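Local coordinates for protein glucose-6-phosphate isomerase (Plasmodium falciparum, PDB 3QKI) that probably catalyses the reversible interconversion of alpha-D-glucose 6-phosphate and beta-D-fructose 6-phosphate, the second step of glycolysis, at residues Tyr432-Ile435 against Val440-Val443; Val443-Phe448 against Ala474-Leu479; Val376-Tyr381 against Ser531-Arg536. One frame throughout, in Å; residues are numbered along the deposited sequence.

Contact 1. Residues Tyr432-Ile435 against Val440-Val443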
# COMPACT_ATOMS: atom_id res chain seq x y z
N TYR A 432 -2.36 10.35 -8.33
CA TYR A 432 -3.50 11.27 -8.52
C TYR A 432 -3.77 11.64 -9.98
O TYR A 432 -4.87 12.06 -10.30
CB TYR A 432 -3.39 12.54 -7.70
CG TYR A 432 -3.76 12.43 -6.24
CD1 TYR A 432 -3.62 11.22 -5.55
CD2 TYR A 432 -4.06 13.56 -5.50
CE1 TYR A 432 -3.81 11.15 -4.17
CE2 TYR A 432 -4.28 13.50 -4.12
CZ TYR A 432 -4.11 12.30 -3.46
OH TYR A 432 -4.26 12.27 -2.09
N GLN A 433 -2.79 11.43 -10.88
CA GLN A 433 -3.01 11.67 -12.31
C GLN A 433 -4.28 10.88 -12.73
O GLN A 433 -5.18 11.45 -13.36
CB GLN A 433 -1.78 11.19 -13.11
CG GLN A 433 -2.04 10.95 -14.59
CD GLN A 433 -2.48 12.20 -15.30
OE1 GLN A 433 -1.91 13.29 -15.14
NE2 GLN A 433 -3.50 12.06 -16.15
N LEU A 434 -4.35 9.58 -12.36
CA LEU A 434 -5.48 8.69 -12.66
C LEU A 434 -6.76 9.15 -11.95
O LEU A 434 -7.82 9.21 -12.57
CB LEU A 434 -5.12 7.23 -12.29
CG LEU A 434 -6.15 6.16 -12.65
CD1 LEU A 434 -5.51 4.85 -12.89
CD2 LEU A 434 -7.16 5.96 -11.52
N ILE A 435 -6.65 9.54 -10.67
CA ILE A 435 -7.79 10.01 -9.86
C ILE A 435 -8.41 11.28 -10.48
O ILE A 435 -9.63 11.46 -10.39
CB ILE A 435 -7.45 10.14 -8.35
CG1 ILE A 435 -6.96 8.77 -7.78
CG2 ILE A 435 -8.65 10.68 -7.52
CD1 ILE A 435 -6.72 8.68 -6.23
N VAL A 440 -12.78 7.17 -12.49
CA VAL A 440 -13.27 7.87 -11.29
C VAL A 440 -13.10 6.99 -10.06
O VAL A 440 -13.55 5.84 -10.05
CB VAL A 440 -14.72 8.40 -11.44
CG1 VAL A 440 -15.23 9.02 -10.14
CG2 VAL A 440 -14.83 9.41 -12.57
N ILE A 441 -12.43 7.53 -9.02
CA ILE A 441 -12.15 6.84 -7.76
C ILE A 441 -12.57 7.72 -6.57
O ILE A 441 -11.86 8.67 -6.24
CB ILE A 441 -10.65 6.39 -7.66
CG1 ILE A 441 -10.34 5.33 -8.75
CG2 ILE A 441 -10.34 5.82 -6.25
CD1 ILE A 441 -9.25 5.53 -9.32
N PRO A 442 -13.69 7.38 -5.88
CA PRO A 442 -14.10 8.16 -4.69
C PRO A 442 -12.98 8.14 -3.65
O PRO A 442 -12.38 7.10 -3.40
CB PRO A 442 -15.33 7.40 -4.18
CG PRO A 442 -15.88 6.75 -5.42
CD PRO A 442 -14.66 6.30 -6.15
N VAL A 443 -12.67 9.30 -3.08
CA VAL A 443 -11.58 9.42 -2.11
C VAL A 443 -12.12 9.76 -0.72
O VAL A 443 -13.16 10.42 -0.58
CB VAL A 443 -10.45 10.39 -2.56
CG1 VAL A 443 -9.84 10.00 -3.90
CG2 VAL A 443 -10.89 11.85 -2.59
O HOH W 1 -11.85 10.32 -9.15

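Contact 2. Residues Val443-Phe448 against Ala474-Leu479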
# COMPACT_ATOMS: atom_id res chain seq x y z
N VAL A 443 -12.67 9.30 -3.08
CA VAL A 443 -11.58 9.42 -2.11
C VAL A 443 -12.12 9.76 -0.72
O VAL A 443 -13.16 10.42 -0.58
CB VAL A 443 -10.45 10.39 -2.56
CG1 VAL A 443 -9.84 10.00 -3.90
CG2 VAL A 443 -10.89 11.85 -2.59
N GLU A 444 -11.38 9.34 0.31
CA GLU A 444 -11.68 9.67 1.69
C GLU A 444 -10.38 10.30 2.22
O GLU A 444 -9.35 9.63 2.32
CB GLU A 444 -12.11 8.42 2.48
CG GLU A 444 -13.47 7.91 2.03
CD GLU A 444 -13.99 6.60 2.61
OE1 GLU A 444 -13.56 6.22 3.72
OE2 GLU A 444 -14.87 5.99 1.96
N LEU A 445 -10.42 11.62 2.42
CA LEU A 445 -9.30 12.44 2.89
C LEU A 445 -9.44 12.68 4.38
O LEU A 445 -10.54 13.01 4.86
CB LEU A 445 -9.21 13.78 2.13
CG LEU A 445 -9.26 13.76 0.57
CD1 LEU A 445 -9.04 15.13 0.01
CD2 LEU A 445 -8.21 12.87 -0.01
N ILE A 446 -8.34 12.44 5.12
CA ILE A 446 -8.28 12.56 6.58
C ILE A 446 -7.17 13.55 6.91
O ILE A 446 -6.06 13.40 6.41
CB ILE A 446 -8.10 11.18 7.27
CG1 ILE A 446 -9.27 10.25 6.90
CG2 ILE A 446 -8.01 11.34 8.80
CD1 ILE A 446 -8.97 8.76 6.92
N GLY A 447 -7.52 14.60 7.65
CA GLY A 447 -6.57 15.65 7.99
C GLY A 447 -6.73 16.11 9.41
O GLY A 447 -7.78 15.86 10.03
N PHE A 448 -5.68 16.77 9.94
CA PHE A 448 -5.63 17.29 11.31
C PHE A 448 -5.25 18.75 11.33
O PHE A 448 -4.56 19.22 10.42
CB PHE A 448 -4.67 16.46 12.17
CG PHE A 448 -5.04 14.99 12.17
CD1 PHE A 448 -4.55 14.13 11.19
CD2 PHE A 448 -5.93 14.49 13.11
CE1 PHE A 448 -4.96 12.79 11.15
CE2 PHE A 448 -6.35 13.15 13.06
CZ PHE A 448 -5.84 12.31 12.09
N ALA A 474 -7.48 21.81 -1.43
CA ALA A 474 -7.40 21.99 -2.87
C ALA A 474 -7.72 20.74 -3.67
O ALA A 474 -8.39 20.87 -4.70
CB ALA A 474 -6.03 22.48 -3.26
N GLN A 475 -7.23 19.56 -3.23
CA GLN A 475 -7.45 18.31 -3.95
C GLN A 475 -8.94 17.98 -3.98
O GLN A 475 -9.46 17.67 -5.04
CB GLN A 475 -6.61 17.14 -3.37
CG GLN A 475 -5.11 17.22 -3.72
CD GLN A 475 -4.84 17.03 -5.20
OE1 GLN A 475 -5.52 16.28 -5.89
NE2 GLN A 475 -3.82 17.71 -5.70
N ALA A 476 -9.63 18.10 -2.84
CA ALA A 476 -11.07 17.84 -2.73
C ALA A 476 -11.84 18.77 -3.71
O ALA A 476 -12.68 18.29 -4.47
CB ALA A 476 -11.54 18.07 -1.29
N ASP A 477 -11.50 20.07 -3.72
CA ASP A 477 -12.13 21.03 -4.62
C ASP A 477 -11.80 20.77 -6.10
O ASP A 477 -12.71 20.83 -6.91
CB ASP A 477 -11.81 22.46 -4.22
CG ASP A 477 -12.53 22.93 -2.95
OD1 ASP A 477 -13.51 22.24 -2.53
OD2 ASP A 477 -12.12 23.98 -2.39
N ALA A 478 -10.52 20.46 -6.45
CA ALA A 478 -10.11 20.19 -7.83
C ALA A 478 -10.88 18.95 -8.38
O ALA A 478 -11.35 18.97 -9.53
CB ALA A 478 -8.59 19.95 -7.90
N LEU A 479 -11.04 17.91 -7.56
CA LEU A 479 -11.77 16.71 -7.95
C LEU A 479 -13.24 17.02 -8.21
O LEU A 479 -13.79 16.58 -9.21
CB LEU A 479 -11.61 15.60 -6.89
CG LEU A 479 -10.24 14.87 -6.90
CD1 LEU A 479 -10.08 13.99 -5.66
CD2 LEU A 479 -10.05 14.06 -8.17

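Contact 3. Residues Val376-Tyr381 against Ser531-Arg536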
# COMPACT_ATOMS: atom_id res chain seq x y z
N VAL A 376 -12.14 2.59 -3.53
CA VAL A 376 -12.10 3.62 -2.50
C VAL A 376 -10.62 3.90 -2.26
O VAL A 376 -9.87 2.96 -1.97
CB VAL A 376 -12.80 3.25 -1.15
CG1 VAL A 376 -12.57 4.33 -0.09
CG2 VAL A 376 -14.29 2.96 -1.32
N ALA A 377 -10.21 5.17 -2.34
CA ALA A 377 -8.84 5.59 -2.00
C ALA A 377 -8.85 6.20 -0.59
O ALA A 377 -9.60 7.16 -0.34
CB ALA A 377 -8.31 6.60 -3.02
N ILE A 378 -8.06 5.61 0.33
CA ILE A 378 -7.93 6.07 1.72
C ILE A 378 -6.70 6.90 1.76
O ILE A 378 -5.59 6.37 1.59
CB ILE A 378 -7.87 4.91 2.73
CG1 ILE A 378 -9.15 4.03 2.69
CG2 ILE A 378 -7.59 5.44 4.16
CD1 ILE A 378 -10.57 4.73 3.10
N LEU A 379 -6.88 8.21 1.87
CA LEU A 379 -5.79 9.17 1.75
C LEU A 379 -5.62 10.11 2.95
O LEU A 379 -6.11 11.24 2.93
CB LEU A 379 -5.94 9.96 0.43
CG LEU A 379 -6.25 9.14 -0.83
CD1 LEU A 379 -6.69 10.06 -1.94
CD2 LEU A 379 -5.03 8.27 -1.24
N PRO A 380 -4.96 9.63 4.02
CA PRO A 380 -4.74 10.51 5.18
C PRO A 380 -3.60 11.50 4.88
O PRO A 380 -2.53 11.09 4.46
CB PRO A 380 -4.37 9.53 6.30
CG PRO A 380 -3.77 8.34 5.60
CD PRO A 380 -4.33 8.30 4.21
N TYR A 381 -3.84 12.81 5.09
CA TYR A 381 -2.80 13.84 4.89
C TYR A 381 -2.03 13.95 6.23
O TYR A 381 -2.12 14.94 6.96
CB TYR A 381 -3.42 15.16 4.41
CG TYR A 381 -3.54 15.16 2.90
CD1 TYR A 381 -4.40 14.28 2.25
CD2 TYR A 381 -2.72 15.96 2.12
CE1 TYR A 381 -4.44 14.21 0.86
CE2 TYR A 381 -2.75 15.90 0.72
CZ TYR A 381 -3.60 15.00 0.10
OH TYR A 381 -3.64 14.92 -1.28
N SER A 531 -12.98 3.29 15.44
CA SER A 531 -14.38 2.90 15.62
C SER A 531 -15.24 3.41 14.46
O SER A 531 -16.15 2.71 14.05
CB SER A 531 -14.91 3.35 16.97
OG SER A 531 -16.32 3.17 17.03
N LEU A 532 -14.93 4.59 13.92
CA LEU A 532 -15.65 5.17 12.80
C LEU A 532 -15.65 4.19 11.62
O LEU A 532 -16.70 3.94 11.04
CB LEU A 532 -15.03 6.53 12.41
CG LEU A 532 -15.54 7.20 11.12
CD1 LEU A 532 -17.02 7.44 11.20
CD2 LEU A 532 -14.79 8.50 10.82
N TYR A 533 -14.48 3.62 11.28
CA TYR A 533 -14.35 2.67 10.17
C TYR A 533 -14.91 1.29 10.51
O TYR A 533 -15.58 0.68 9.66
CB TYR A 533 -12.91 2.62 9.62
CG TYR A 533 -12.66 3.74 8.64
CD1 TYR A 533 -12.40 5.04 9.08
CD2 TYR A 533 -12.81 3.54 7.27
CE1 TYR A 533 -12.27 6.10 8.18
CE2 TYR A 533 -12.67 4.60 6.36
CZ TYR A 533 -12.39 5.87 6.82
OH TYR A 533 -12.25 6.92 5.94
N GLU A 534 -14.71 0.81 11.76
CA GLU A 534 -15.29 -0.49 12.17
C GLU A 534 -16.84 -0.38 12.09
O GLU A 534 -17.49 -1.26 11.53
CB GLU A 534 -14.87 -0.89 13.60
CG GLU A 534 -13.41 -1.30 13.76
CD GLU A 534 -13.05 -1.79 15.16
OE1 GLU A 534 -13.86 -1.60 16.09
OE2 GLU A 534 -11.97 -2.41 15.31
N SER A 535 -17.39 0.75 12.57
CA SER A 535 -18.83 1.02 12.52
C SER A 535 -19.32 1.13 11.07
O SER A 535 -20.32 0.52 10.73
CB SER A 535 -19.17 2.28 13.30
OG SER A 535 -18.75 2.19 14.65
N ARG A 536 -18.58 1.88 10.22
CA ARG A 536 -18.93 2.04 8.81
C ARG A 536 -19.02 0.70 8.10
O ARG A 536 -19.98 0.48 7.37
CB ARG A 536 -17.90 2.98 8.10
CG ARG A 536 -18.13 3.20 6.60
CD ARG A 536 -17.21 2.29 5.81
NE ARG A 536 -17.17 2.60 4.37
CZ ARG A 536 -16.37 3.51 3.82
NH1 ARG A 536 -15.58 4.25 4.58
NH2 ARG A 536 -16.37 3.69 2.51

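Contact 1. Residues Tyr432-Ile435 against Val440-Val443
I435 and V443 give a small example of how branched side chains mesh where a helix turns back into a strand. The CG1 methyl of V443 is the bump, and the hollow lies between two methyls of I435: V443 CG1 is 3.9 Å from I435 CG2 and 4.1 Å from I435 CD1. Both flanks come from one torsion of I435 (chi1 -58°), which sets CG2 anti to the backbone N while CG1 runs anti to the carbonyl carbon and carries CD1 forward. The two side chains cross obliquely, so the valine methyl settles between the CG2 branch and the CD1 tip. I435 CG2 also lies against the loop backbone, 4.0 Å from I441 O. I441 directs its CB toward 432-435, but the modelled position of its CD1, and with it the closeness to L434, is doubtful.

A water bridges the two backbones. It donates to I435 O at 2.8 Å and accepts from I441 N at 2.9 Å, while R511 gives I435 O a second donor. Strand 375-380 supports I441 and V443 through A377, helix 464-481 adds L479 beside I435 and V443, and M397 and V418 of the second subunit pack on L434 and I441, respectively.

Contact 2. Residues Val443-Phe448 against Ala474-Leu479
V443 and L479 meet tip to tip, the valine CG2 3.8 Å from the leucine CD1, and this pair illustrates how a strand and a covering helix can pack through very few atoms. The V443 methyl used here sits between the backbone N and the carbonyl carbon, a crowded position that aims it at the helix. Two residues along the strand, L445 makes the second touch. Its CG stands anti to the carbonyl carbon, and an extended outer torsion (chi2 -175°) drives CD1 outward until it lies 4.1 Å from A476 CB and 4.2 Å from A476 N. The leucine methyl therefore rests against helix backbone as well as side chain. With so small a residue as alanine at this point, the main chains approach closely: L445 CA and A476 CA are 8.0 Å apart.

Around this apolar core, L379 on the neighbouring strand packs against both V443 and L445, while S513 and L515, on the strand flanking 443-448 on its other side, take up A476. Main-chain bonds to A377 and L379 on one side, and to P512 and T514 on the other, fix the height of 443-448 in the sheet. The helix is also tied by polar residues: Q475 OE1 receives a bond from H436 NE2, and D477 pairs with R70 and with T587 of the second subunit, placing this helix at the dimer interface.

V443 and L445 face the helix because side chains alternate along a strand. Helix 464-481 is the first of two helices in the crossover between parallel neighbours 443-448 and 513-518, a beta-alpha-beta connection of the alpha/beta SIS domain found in phosphoglucose isomerases.

Contact 3. Residues Val376-Tyr381 against Ser531-Arg536
I378 bends toward Y533 through two successive torsions: CG1 leaves the backbone anti to the carbonyl carbon, and a second turn (chi2 -64°) folds CD1 back so that it becomes the atom presented to the tyrosine. Y533 comes from the opposite direction with its ring turned across its stem (chi2 79°). I378 CD1 then lies obliquely to that ring, 3.9 Å from Y533 CE2 and 4.0 Å from Y533 OH. R536, nearly one helical turn further on, reaches across to bring its NH2 4.4 Å from V376 CG2, a looser contact and again an oblique one.

With CA atoms 11.1 Å apart at I378 and Y533, helix 523-543 stands well off the sheet, and long side chains span the distance. This is a helix layer of an alpha/beta/alpha sandwich resting on strand 375-380, which runs parallel to both its neighbours, with F388 and I392 of helix 388-400 filling in beside I378 and Y533.

The polar ends of both long side chains converge on E444 of the adjacent strand: Y533 OH bonds to its OE1, and R536 NH2 forms a salt bridge with its OE2. E540 takes R536 NE and S364 shares its NH2, so the buried guanidinium is held from several directions and its charge is probably well compensated. Within the helix, S535 OG bonds to S531 O at 2.7 Å from above the carbonyl plane, while S535 N reaches the same oxygen from the opposite face.

How the contacts relate
The three contacts sample both faces of one mixed sheet. Contacts 1 and 2, centred about 11 Å apart, share V443 and lie on the face covered by helices 428-437 and 464-481; contact 3, about 16 and 13 Å from their centres, lies on the other face beneath helix 523-543. Along the chain, strand 375-380 comes first, then helix 428-437, strand 443-448, helix 464-481 and finally helix 523-543, so contact 3 encloses the other two. Strands 375-380 and 443-448 are parallel neighbours and tie the layers together. The second subunit touches contacts 1 and 2, whereas no other chain of the assembly touches the segments of contact 3.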